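Local coordinates for glucose-1-phosphate thymidylyltransferase (Bacillus anthracis, PDB 4ECM), which catalyses the transfer of a thymidylyl group from dTTP to glucose-1-phosphate, giving dTDP-glucose and pyrophosphate, a step in dTDP-L-rhamnose biosynthesis, at residues 164-169 with 189-194; 179-184 with 218-223; 158-163 with 239-244. One frame throughout, in Å; residues are numbered along the deposited sequence. Where two conformers were deposited one is given.

Overall arrangement
All three contacts lie around the glucose end of the bound dTDP-glucose, and all reach one mixed sheet; interaction 1 is on the same side of the chain's centre as each of the other two. Along the chain, interaction 3 closes the longest loop (158-163 to 239-244) and encloses the other two, whose segments alternate. The centres of interactions 1 and 2 are about 8 Å apart, as are those of 1 and 3, whereas 2 and 3 stand about 16 Å apart. Strand 167-172 lies between strands 175-181 and 190-198, and the latter neighbours 153-159. Interactions 1 and 2 thus supply bonds to the sugar from adjoining strands, while interaction 3 brings in W241 from strand 241-243.

Interaction 1 (164-169 with 189-194); sequences ERFGVA and SYAVTG. With DAU (2'deoxy-thymidine-5'-diphospho-alpha-D-glucose), chain B.
Two backbone hydrogen bonds join G167-A169 to Y190-V192. V192 N reaches G167 O at 2.8 Å, with an N-H...O angle of 169°. A169 N meets Y190 O at 2.9 Å, and this bond is as straight, at 168°. Between them V168 and A191 form an antiparallel non-hydrogen-bonded pair, and their CA-H groups add contacts to the same two oxygens, such as A191 CA to G167 O at 3.3 Å. This is the antiparallel pairing of strands 167-172 and 190-198 in the mixed sheet of the nucleotidyl transferase fold, strongly twisted, with the local strand directions 123° apart, and here it opens directly onto the sugar site. O4 of the dTDP-glucose accepts from G167 N at 3.0 Å and donates to V192 O at 2.7 Å, so main chain from both strands grips one hydroxyl. G167 CA packs beside the carboxylate of E181, which also binds the sugar.

The tight side is apolar. V192 CG2, anti to the carbonyl carbon, reaches A169 CB at 3.9 Å, while A191 CB lies obliquely beside the F166 ring. R165 CB sits over the centre of one face of that ring, 3.8 Å above its plane, and W241 meets it edge-to-face. By contrast, Y190 is partly exposed: its ring leads away from strand 167-169 and approaches it chiefly at the edge, near A169 O.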
loop_
_atom_site.group_PDB
_atom_site.type_symbol
_atom_site.label_atom_id
_atom_site.label_comp_id
_atom_site.label_asym_id
_atom_site.label_seq_id
_atom_site.Cartn_x
_atom_site.Cartn_y
_atom_site.Cartn_z
ATOM N N GLU A 164 -10.354 -24.371 27.678
ATOM C CA GLU A 164 -10.703 -23.066 28.234
ATOM C C GLU A 164 -10.530 -21.915 27.236
ATOM O O GLU A 164 -11.103 -20.843 27.416
ATOM C CB GLU A 164 -9.918 -22.781 29.533
ATOM C CG GLU A 164 -8.401 -22.490 29.381
ATOM C CD GLU A 164 -7.537 -23.708 29.027
ATOM O OE1 GLU A 164 -8.048 -24.851 29.010
ATOM O OE2 GLU A 164 -6.328 -23.512 28.767
ATOM N N ARG A 165 -9.726 -22.132 26.201
ATOM C CA ARG A 165 -9.486 -21.122 25.191
ATOM C C ARG A 165 -10.579 -21.048 24.126
ATOM O O ARG A 165 -10.564 -20.143 23.325
ATOM C CB ARG A 165 -8.195 -21.424 24.413
ATOM C CG ARG A 165 -6.890 -21.250 25.151
ATOM C CD ARG A 165 -5.782 -20.939 24.134
ATOM N NE ARG A 165 -5.409 -22.073 23.293
ATOM C CZ ARG A 165 -5.004 -21.984 22.017
ATOM N NH1 ARG A 165 -4.657 -23.078 21.354
ATOM N NH2 ARG A 165 -4.978 -20.821 21.380
ATOM N N PHE A 166 -11.501 -21.999 24.095
ATOM C CA PHE A 166 -12.433 -22.079 22.987
ATOM C C PHE A 166 -13.879 -22.173 23.403
ATOM O O PHE A 166 -14.209 -22.151 24.588
ATOM C CB PHE A 166 -12.094 -23.348 22.164
ATOM C CG PHE A 166 -10.637 -23.459 21.776
ATOM C CD1 PHE A 166 -10.107 -22.669 20.776
ATOM C CD2 PHE A 166 -9.806 -24.356 22.408
ATOM C CE1 PHE A 166 -8.763 -22.759 20.426
ATOM C CE2 PHE A 166 -8.462 -24.450 22.068
ATOM C CZ PHE A 166 -7.939 -23.646 21.068
ATOM N N GLY A 167 -14.744 -22.259 22.406
ATOM C CA GLY A 167 -16.144 -22.563 22.633
ATOM C C GLY A 167 -16.101 -24.052 22.972
ATOM O O GLY A 167 -15.366 -24.814 22.329
ATOM N N VAL A 168 -16.846 -24.459 23.988
ATOM C CA VAL A 168 -16.811 -25.848 24.474
ATOM C C VAL A 168 -18.186 -26.492 24.460
ATOM O O VAL A 168 -19.141 -25.939 24.984
ATOM C CB VAL A 168 -16.263 -25.902 25.910
ATOM C CG1 VAL A 168 -16.398 -27.301 26.495
ATOM C CG2 VAL A 168 -14.800 -25.431 25.943
ATOM N N ALA A 169 -18.277 -27.667 23.849
ATOM C CA ALA A 169 -19.544 -28.380 23.746
ATOM C C ALA A 169 -19.704 -29.347 24.899
ATOM O O ALA A 169 -18.824 -30.168 25.170
ATOM C CB ALA A 169 -19.630 -29.138 22.417
ATOM N N SER A 189 -13.698 -31.456 27.041
ATOM C CA SER A 189 -12.555 -31.004 26.252
ATOM C C SER A 189 -12.908 -30.906 24.747
ATOM O O SER A 189 -12.016 -30.823 23.892
ATOM C CB SER A 189 -11.341 -31.906 26.482
ATOM O OG SER A 189 -11.613 -33.219 26.084
ATOM N N TYR A 190 -14.205 -30.888 24.437
ATOM C CA TYR A 190 -14.656 -30.753 23.049
ATOM C C TYR A 190 -14.719 -29.297 22.604
ATOM O O TYR A 190 -15.675 -28.604 22.915
ATOM C CB TYR A 190 -16.048 -31.345 22.860
ATOM C CG TYR A 190 -16.146 -32.848 23.026
ATOM C CD1 TYR A 190 -15.612 -33.723 22.073
ATOM C CD2 TYR A 190 -16.836 -33.396 24.104
ATOM C CE1 TYR A 190 -15.732 -35.129 22.226
ATOM C CE2 TYR A 190 -16.966 -34.780 24.264
ATOM C CZ TYR A 190 -16.417 -35.643 23.335
ATOM O OH TYR A 190 -16.584 -37.014 23.532
ATOM N N ALA A 191 -13.701 -28.836 21.881
ATOM C CA ALA A 191 -13.688 -27.479 21.360
ATOM C C ALA A 191 -14.555 -27.391 20.120
ATOM O O ALA A 191 -14.492 -28.265 19.255
ATOM C CB ALA A 191 -12.253 -27.045 21.017
ATOM N N VAL A 192 -15.375 -26.345 20.033
ATOM C CA VAL A 192 -16.199 -26.106 18.848
ATOM C C VAL A 192 -15.310 -25.269 17.925
ATOM O O VAL A 192 -15.062 -24.081 18.172
ATOM C CB VAL A 192 -17.525 -25.385 19.189
ATOM C CG1 VAL A 192 -18.354 -25.122 17.921
ATOM C CG2 VAL A 192 -18.336 -26.202 20.172
ATOM N N THR A 193 -14.810 -25.908 16.877
ATOM C CA THR A 193 -13.888 -25.265 15.958
ATOM C C THR A 193 -14.543 -24.158 15.168
ATOM O O THR A 193 -15.767 -24.052 15.130
ATOM C CB THR A 193 -13.327 -26.250 14.939
ATOM O OG1 THR A 193 -14.386 -26.704 14.092
ATOM C CG2 THR A 193 -12.667 -27.425 15.636
ATOM N N GLY A 194 -13.696 -23.362 14.505
ATOM C CA GLY A 194 -14.132 -22.248 13.689
ATOM C C GLY A 194 -14.517 -22.606 12.260
ATOM O O GLY A 194 -14.161 -21.882 11.318
HETATM O O6 DAU B . -10.577 -20.919 16.914
HETATM C C6 DAU B . -11.813 -21.480 17.360
HETATM C C5 DAU B . -12.523 -20.492 18.275
HETATM O O5 DAU B . -12.674 -19.274 17.551
HETATM C C4 DAU B . -13.883 -21.023 18.740
HETATM O O4 DAU B . -13.726 -22.190 19.536
HETATM C C3 DAU B . -14.663 -19.987 19.545
HETATM O O3 DAU B . -15.975 -20.516 19.836
HETATM C C2 DAU B . -14.756 -18.702 18.714
HETATM O O2 DAU B . -15.388 -17.647 19.463
HETATM C C1 DAU B . -13.378 -18.243 18.254
HETATM O O1 DAU B . -12.624 -17.830 19.388
HETATM P P2 DAU B . -11.383 -16.810 19.230
HETATM O O3P DAU B . -10.175 -17.520 18.666
HETATM O O4P DAU B . -11.292 -16.042 20.518
HETATM O OPP DAU B . -11.903 -15.825 18.057
HETATM P P DAU B . -11.005 -14.616 17.493
HETATM O O1P DAU B . -9.548 -15.005 17.566
HETATM O O2P DAU B . -11.484 -13.358 18.121
HETATM O "O5'" DAU B . -11.398 -14.595 15.929
HETATM C "C5'" DAU B . -10.957 -15.644 15.092
HETATM C "C4'" DAU B . -11.019 -15.322 13.599
HETATM O "O4'" DAU B . -12.205 -14.638 13.198
HETATM C "C3'" DAU B . -9.834 -14.515 13.115
HETATM O "O3'" DAU B . -9.280 -15.265 12.030
HETATM C "C2'" DAU B . -10.395 -13.201 12.630
HETATM C "C1'" DAU B . -11.886 -13.466 12.476
HETATM N N11 DAU B . -12.786 -12.456 13.058
HETATM C C61 DAU B . -12.672 -12.179 14.444
HETATM C C51 DAU B . -13.228 -11.036 14.982
HETATM C C5A DAU B . -13.194 -10.808 16.479
HETATM C C21 DAU B . -13.284 -11.443 12.217
HETATM O O21 DAU B . -13.320 -11.676 10.896
HETATM N N31 DAU B . -13.842 -10.311 12.711
HETATM C C41 DAU B . -13.834 -10.056 14.045
HETATM O O41 DAU B . -14.376 -8.912 14.520
#

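Interaction 2 (179-184 with 218-223); sequences IEEKPK and EITDIN. With DAU (2'deoxy-thymidine-5'-diphospho-alpha-D-glucose), chain B.
E181 and T220 meet through a polar bond: T220 OG1 donates to E181 OE1 at 2.7 Å. The hydroxyl comes to the anti side of that oxygen, 22° out of the carboxylate plane. OE1 also accepts from O3 of the dTDP-glucose at 2.8 Å, and OE2 takes O2 of the same sugar at an equal distance. Each carboxylate oxygen therefore holds one of two neighbouring hydroxyls, and T220, itself at the pocket, gives OE1 a second partner and helps fix the rotation of the group. A bend in the E181 chain at chi2 (65°) explains its reach, turning the carboxylate back toward the glucose.

Charge forms a second group. K182 NZ bonds E181 OE2 on its anti lone pair in a salt bridge of 2.7 Å, and reaches the phosphate oxygen O4P of the nucleotide sugar at 2.9 Å, linking the sugar-binding carboxylate to the diphosphate. E218, at the N-cap position, brings a like charge close, with its OE1 4.3 Å from E181 OE2. The OE2 of E218 is held by R214 and S212, and the lysine and arginine probably temper the repulsion.

The apolar contacts lie farther from the sugar. I179 CG2 touches T220 CG2 at 3.6 Å, and I179 CD1 packs on N223 CB at 3.7 Å.

Strand 179-181 runs almost antiparallel to helix 219-223, at 171°, with an axis separation of 8.2 Å. E180 and K182 pair through their backbones with strand 167-172 and the residue before it, while I219 and I222 pack on strand 190-198 and helix 110-115, and I222 also on helix 202-206.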
loop_
_atom_site.group_PDB
_atom_site.type_symbol
_atom_site.label_atom_id
_atom_site.label_comp_id
_atom_site.label_asym_id
_atom_site.label_seq_id
_atom_site.Cartn_x
_atom_site.Cartn_y
_atom_site.Cartn_z
ATOM N N ILE A 179 -23.394 -25.083 24.529
ATOM C CA ILE A 179 -22.058 -24.665 24.167
ATOM C C ILE A 179 -21.766 -23.470 25.055
ATOM O O ILE A 179 -22.639 -22.646 25.307
ATOM C CB ILE A 179 -21.926 -24.285 22.699
ATOM C CG1 ILE A 179 -22.233 -25.489 21.809
ATOM C CG2 ILE A 179 -20.514 -23.777 22.411
ATOM C CD1 ILE A 179 -22.375 -25.132 20.327
ATOM N N GLU A 180 -20.545 -23.394 25.558
ATOM C CA GLU A 180 -20.138 -22.295 26.416
ATOM C C GLU A 180 -18.825 -21.693 25.877
ATOM O O GLU A 180 -17.863 -22.409 25.590
ATOM C CB GLU A 180 -20.006 -22.803 27.852
ATOM C CG GLU A 180 -19.627 -21.750 28.872
ATOM C CD GLU A 180 -19.640 -22.273 30.319
ATOM O OE1 GLU A 180 -19.888 -23.494 30.547
ATOM O OE2 GLU A 180 -19.382 -21.441 31.224
ATOM N N GLU A 181 -18.799 -20.377 25.732
ATOM C CA GLU A 181 -17.647 -19.684 25.187
ATOM C C GLU A 181 -16.596 -19.439 26.265
ATOM O O GLU A 181 -16.877 -18.816 27.269
ATOM C CB GLU A 181 -18.086 -18.360 24.543
ATOM C CG GLU A 181 -16.966 -17.573 23.861
ATOM C CD GLU A 181 -16.365 -18.281 22.636
ATOM O OE1 GLU A 181 -16.999 -19.227 22.094
ATOM O OE2 GLU A 181 -15.259 -17.862 22.206
ATOM N N LYS A 182 -15.393 -19.960 26.028
ATOM C CA LYS A 182 -14.229 -19.814 26.919
ATOM C C LYS A 182 -14.558 -19.976 28.400
ATOM O O LYS A 182 -14.310 -19.083 29.204
ATOM C CB LYS A 182 -13.520 -18.481 26.654
ATOM C CG LYS A 182 -13.112 -18.309 25.186
ATOM C CD LYS A 182 -12.168 -17.124 24.988
ATOM C CE LYS A 182 -11.847 -16.890 23.490
ATOM N NZ LYS A 182 -13.066 -16.471 22.755
ATOM N N PRO A 183 -15.097 -21.143 28.772
ATOM C CA PRO A 183 -15.461 -21.376 30.163
ATOM C C PRO A 183 -14.250 -21.451 31.100
ATOM O O PRO A 183 -13.213 -22.030 30.735
ATOM C CB PRO A 183 -16.164 -22.733 30.106
ATOM C CG PRO A 183 -15.529 -23.439 28.936
ATOM C CD PRO A 183 -15.265 -22.349 27.938
ATOM N N LYS A 184 -14.385 -20.856 32.285
ATOM C CA LYS A 184 -13.351 -20.930 33.335
ATOM C C LYS A 184 -13.237 -22.372 33.850
ATOM O O LYS A 184 -12.175 -22.803 34.289
ATOM C CB LYS A 184 -13.713 -20.011 34.519
ATOM C CG LYS A 184 -13.404 -18.521 34.323
ATOM C CD LYS A 184 -11.921 -18.157 34.620
ATOM C CE LYS A 184 -11.571 -18.323 36.142
ATOM N NZ LYS A 184 -10.186 -17.871 36.536
ATOM N N GLU A 218 -21.354 -12.847 19.790
ATOM C CA GLU A 218 -20.727 -14.195 19.894
ATOM C C GLU A 218 -21.290 -15.298 18.994
ATOM O O GLU A 218 -22.489 -15.555 18.987
ATOM C CB GLU A 218 -20.761 -14.681 21.339
ATOM C CG GLU A 218 -20.028 -13.795 22.352
ATOM C CD GLU A 218 -18.513 -13.837 22.234
ATOM O OE1 GLU A 218 -17.977 -14.587 21.383
ATOM O OE2 GLU A 218 -17.846 -13.117 23.009
ATOM N N ILE A 219 -20.403 -15.984 18.270
ATOM C CA ILE A 219 -20.814 -17.083 17.397
ATOM C C ILE A 219 -21.428 -18.217 18.236
ATOM O O ILE A 219 -22.333 -18.925 17.768
ATOM C CB ILE A 219 -19.647 -17.627 16.504
ATOM C CG1 ILE A 219 -20.200 -18.372 15.291
ATOM C CG2 ILE A 219 -18.726 -18.522 17.284
ATOM C CD1 ILE A 219 -21.005 -17.470 14.312
ATOM N N THR A 220 -20.958 -18.379 19.470
ATOM C CA THR A 220 -21.519 -19.407 20.363
ATOM C C THR A 220 -23.037 -19.164 20.602
ATOM O O THR A 220 -23.826 -20.116 20.641
ATOM C CB THR A 220 -20.735 -19.500 21.680
ATOM O OG1 THR A 220 -19.448 -20.085 21.420
ATOM C CG2 THR A 220 -21.481 -20.359 22.704
ATOM N N ASP A 221 -23.444 -17.901 20.717
ATOM C CA ASP A 221 -24.878 -17.581 20.891
ATOM C C ASP A 221 -25.705 -18.070 19.701
ATOM O O ASP A 221 -26.822 -18.586 19.869
ATOM C CB ASP A 221 -25.080 -16.084 21.090
ATOM C CG ASP A 221 -24.411 -15.573 22.349
ATOM O OD1 ASP A 221 -24.183 -16.382 23.286
ATOM O OD2 ASP A 221 -24.115 -14.363 22.410
ATOM N N ILE A 222 -25.155 -17.913 18.505
ATOM C CA ILE A 222 -25.805 -18.377 17.288
ATOM C C ILE A 222 -25.922 -19.897 17.303
ATOM O O ILE A 222 -26.981 -20.460 17.000
ATOM C CB ILE A 222 -25.015 -17.954 16.042
ATOM C CG1 ILE A 222 -25.138 -16.451 15.823
ATOM C CG2 ILE A 222 -25.499 -18.712 14.797
ATOM C CD1 ILE A 222 -24.177 -15.926 14.739
ATOM N N ASN A 223 -24.829 -20.568 17.652
ATOM C CA ASN A 223 -24.846 -22.028 17.712
ATOM C C ASN A 223 -25.859 -22.535 18.752
ATOM O O ASN A 223 -26.576 -23.505 18.491
ATOM C CB ASN A 223 -23.427 -22.565 17.903
ATOM C CG ASN A 223 -22.537 -22.221 16.718
ATOM O OD1 ASN A 223 -23.037 -22.114 15.597
ATOM N ND2 ASN A 223 -21.225 -22.040 16.950
HETATM O O6 DAU B . -10.577 -20.919 16.914
HETATM C C6 DAU B . -11.813 -21.480 17.360
HETATM C C5 DAU B . -12.523 -20.492 18.275
HETATM O O5 DAU B . -12.674 -19.274 17.551
HETATM C C4 DAU B . -13.883 -21.023 18.740
HETATM O O4 DAU B . -13.726 -22.190 19.536
HETATM C C3 DAU B . -14.663 -19.987 19.545
HETATM O O3 DAU B . -15.975 -20.516 19.836
HETATM C C2 DAU B . -14.756 -18.702 18.714
HETATM O O2 DAU B . -15.388 -17.647 19.463
HETATM C C1 DAU B . -13.378 -18.243 18.254
HETATM O O1 DAU B . -12.624 -17.830 19.388
HETATM P P2 DAU B . -11.383 -16.810 19.230
HETATM O O3P DAU B . -10.175 -17.520 18.666
HETATM O O4P DAU B . -11.292 -16.042 20.518
HETATM O OPP DAU B . -11.903 -15.825 18.057
HETATM P P DAU B . -11.005 -14.616 17.493
HETATM O O1P DAU B . -9.548 -15.005 17.566
HETATM O O2P DAU B . -11.484 -13.358 18.121
HETATM O "O5'" DAU B . -11.398 -14.595 15.929
HETATM C "C5'" DAU B . -10.957 -15.644 15.092
HETATM C "C4'" DAU B . -11.019 -15.322 13.599
HETATM O "O4'" DAU B . -12.205 -14.638 13.198
HETATM C "C3'" DAU B . -9.834 -14.515 13.115
HETATM O "O3'" DAU B . -9.280 -15.265 12.030
HETATM C "C2'" DAU B . -10.395 -13.201 12.630
HETATM C "C1'" DAU B . -11.886 -13.466 12.476
HETATM N N11 DAU B . -12.786 -12.456 13.058
HETATM C C61 DAU B . -12.672 -12.179 14.444
HETATM C C51 DAU B . -13.228 -11.036 14.982
HETATM C C5A DAU B . -13.194 -10.808 16.479
HETATM C C21 DAU B . -13.284 -11.443 12.217
HETATM O O21 DAU B . -13.320 -11.676 10.896
HETATM N N31 DAU B . -13.842 -10.311 12.711
HETATM C C41 DAU B . -13.834 -10.056 14.045
HETATM O O41 DAU B . -14.376 -8.912 14.520
#

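Interaction 3 (158-163 with 239-244); sequences QSVDDP and GWWTDA
Beside the glucose pocket, the end of strand 153-159 and the loop that follows it pack against strand 241-243, which pairs with strand 133-135 in a small antiparallel sheet of its own. The two segments meet mainly through side chains: the nearest CA atoms, those of Q158 and W241, are 7.3 Å apart, and the mutually buried surface is modest at 176 Å².

Q158 runs alongside W241, the two side chains pointing opposite ways with amide and indole planes 17° apart. The closest approach of this pair is aliphatic, from Q158 CG to W241 CB at 3.6 Å. Higher on the ring, Q158 CB lies 4.0 Å from W241 CE3. A bend at chi2 (-76°) carries the amide of Q158 toward the backbone of G239. Farther along the indole, V160 CG1 comes to W241 CZ3 at 4.0 Å, approaching obliquely. W241 has CG anti to the backbone N (chi1 171°), which swings its ring system across toward strand 153-159 and V160.

Several neighbours fix that indole. Its NE1 bonds N133 OD1, and T193 and I195 of strand 190-198 touch it.

With its side chain about 4 Å from the dTDP-glucose, W241 belongs to the pocket wall, and the whole arrangement is that of a sugar-nucleotide site bordered by a strand outside the main mixed sheet of this nucleotidyl transferase.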
loop_
_atom_site.group_PDB
_atom_site.type_symbol
_atom_site.label_atom_id
_atom_site.label_comp_id
_atom_site.label_asym_id
_atom_site.label_seq_id
_atom_site.Cartn_x
_atom_site.Cartn_y
_atom_site.Cartn_z
ATOM N N GLN A 158 -13.344 -30.734 18.055
ATOM C CA GLN A 158 -12.008 -31.257 18.268
ATOM C C GLN A 158 -11.738 -31.378 19.741
ATOM O O GLN A 158 -11.921 -30.425 20.487
ATOM C CB GLN A 158 -10.945 -30.340 17.688
ATOM C CG GLN A 158 -10.564 -30.673 16.288
ATOM C CD GLN A 158 -9.656 -31.906 16.191
ATOM O OE1 GLN A 158 -9.616 -32.565 15.173
ATOM N NE2 GLN A 158 -8.922 -32.184 17.236
ATOM N N SER A 159 -11.298 -32.560 20.157
ATOM C CA SER A 159 -10.926 -32.787 21.542
ATOM C C SER A 159 -9.570 -32.118 21.710
ATOM O O SER A 159 -8.668 -32.357 20.916
ATOM C CB SER A 159 -10.838 -34.277 21.843
ATOM O OG SER A 159 -10.535 -34.479 23.212
ATOM N N VAL A 160 -9.445 -31.243 22.702
ATOM C CA VAL A 160 -8.198 -30.506 22.932
ATOM C C VAL A 160 -7.727 -30.537 24.377
ATOM O O VAL A 160 -8.501 -30.829 25.295
ATOM C CB VAL A 160 -8.345 -29.009 22.511
ATOM C CG1 VAL A 160 -8.689 -28.877 20.997
ATOM C CG2 VAL A 160 -9.395 -28.297 23.360
ATOM N N ASP A 161 -6.448 -30.207 24.560
ATOM C CA ASP A 161 -5.808 -30.189 25.869
ATOM C C ASP A 161 -6.168 -28.957 26.695
ATOM O O ASP A 161 -6.152 -28.995 27.936
ATOM C CB ASP A 161 -4.277 -30.227 25.697
ATOM C CG ASP A 161 -3.794 -31.500 25.029
ATOM O OD1 ASP A 161 -4.415 -32.570 25.250
ATOM O OD2 ASP A 161 -2.789 -31.432 24.284
ATOM N N ASP A 162 -6.510 -27.879 26.001
ATOM C CA ASP A 162 -6.773 -26.583 26.620
ATOM C C ASP A 162 -8.118 -26.013 26.192
ATOM O O ASP A 162 -8.167 -24.976 25.531
ATOM C CB ASP A 162 -5.633 -25.626 26.230
ATOM C CG ASP A 162 -5.310 -25.640 24.706
ATOM O OD1 ASP A 162 -5.979 -26.352 23.920
ATOM O OD2 ASP A 162 -4.369 -24.922 24.293
ATOM N N PRO A 163 -9.223 -26.678 26.582
ATOM C CA PRO A 163 -10.555 -26.241 26.134
ATOM C C PRO A 163 -10.978 -24.853 26.610
ATOM O O PRO A 163 -11.858 -24.227 25.993
ATOM C CB PRO A 163 -11.495 -27.315 26.713
ATOM C CG PRO A 163 -10.728 -27.935 27.847
ATOM C CD PRO A 163 -9.295 -27.883 27.431
ATOM N N GLY A 239 -8.608 -35.675 11.941
ATOM C CA GLY A 239 -7.179 -35.363 11.941
ATOM C C GLY A 239 -6.821 -34.233 12.885
ATOM O O GLY A 239 -7.527 -33.993 13.868
ATOM N N TRP A 240 -5.755 -33.499 12.568
ATOM C CA TRP A 240 -5.343 -32.411 13.421
ATOM C C TRP A 240 -6.027 -31.096 13.093
ATOM O O TRP A 240 -6.568 -30.886 11.993
ATOM C CB TRP A 240 -3.811 -32.244 13.401
ATOM C CG TRP A 240 -3.193 -32.044 12.047
ATOM C CD1 TRP A 240 -2.600 -33.005 11.272
ATOM C CD2 TRP A 240 -3.060 -30.813 11.324
ATOM N NE1 TRP A 240 -2.127 -32.454 10.110
ATOM C CE2 TRP A 240 -2.395 -31.110 10.113
ATOM C CE3 TRP A 240 -3.440 -29.493 11.577
ATOM C CZ2 TRP A 240 -2.113 -30.137 9.155
ATOM C CZ3 TRP A 240 -3.158 -28.526 10.625
ATOM C CH2 TRP A 240 -2.496 -28.850 9.431
ATOM N N TRP A 241 -5.983 -30.215 14.084
ATOM C CA TRP A 241 -6.587 -28.907 14.007
ATOM C C TRP A 241 -5.893 -27.961 14.964
ATOM O O TRP A 241 -5.543 -28.331 16.089
ATOM C CB TRP A 241 -8.058 -28.974 14.410
ATOM C CG TRP A 241 -8.714 -27.621 14.575
ATOM C CD1 TRP A 241 -9.268 -26.856 13.595
ATOM C CD2 TRP A 241 -8.882 -26.886 15.791
ATOM N NE1 TRP A 241 -9.770 -25.688 14.118
ATOM C CE2 TRP A 241 -9.554 -25.682 15.464
ATOM C CE3 TRP A 241 -8.558 -27.136 17.127
ATOM C CZ2 TRP A 241 -9.872 -24.719 16.411
ATOM C CZ3 TRP A 241 -8.894 -26.180 18.082
ATOM C CH2 TRP A 241 -9.541 -24.983 17.715
ATOM N N THR A 242 -5.712 -26.731 14.528
ATOM C CA THR A 242 -5.155 -25.732 15.400
ATOM C C THR A 242 -5.594 -24.348 14.984
ATOM O O THR A 242 -5.902 -24.091 13.809
ATOM C CB THR A 242 -3.620 -25.715 15.371
ATOM O OG1 THR A 242 -3.145 -24.788 16.362
ATOM C CG2 THR A 242 -3.096 -25.283 13.978
ATOM N N ASP A 243 -5.688 -23.462 15.959
ATOM C CA ASP A 243 -5.909 -22.089 15.646
ATOM C C ASP A 243 -4.497 -21.586 15.344
ATOM O O ASP A 243 -3.483 -22.276 15.574
ATOM C CB ASP A 243 -6.457 -21.304 16.830
ATOM C CG ASP A 243 -5.422 -21.139 17.929
ATOM O OD1 ASP A 243 -5.102 -22.142 18.570
ATOM O OD2 ASP A 243 -4.941 -20.016 18.148
ATOM N N ALA A 244 -4.412 -20.409 14.786
ATOM C CA ALA A 244 -3.092 -19.806 14.536
ATOM C C ALA A 244 -3.021 -18.372 15.007
ATOM O O ALA A 244 -2.312 -17.580 14.416
ATOM C CB ALA A 244 -2.748 -19.903 13.059
#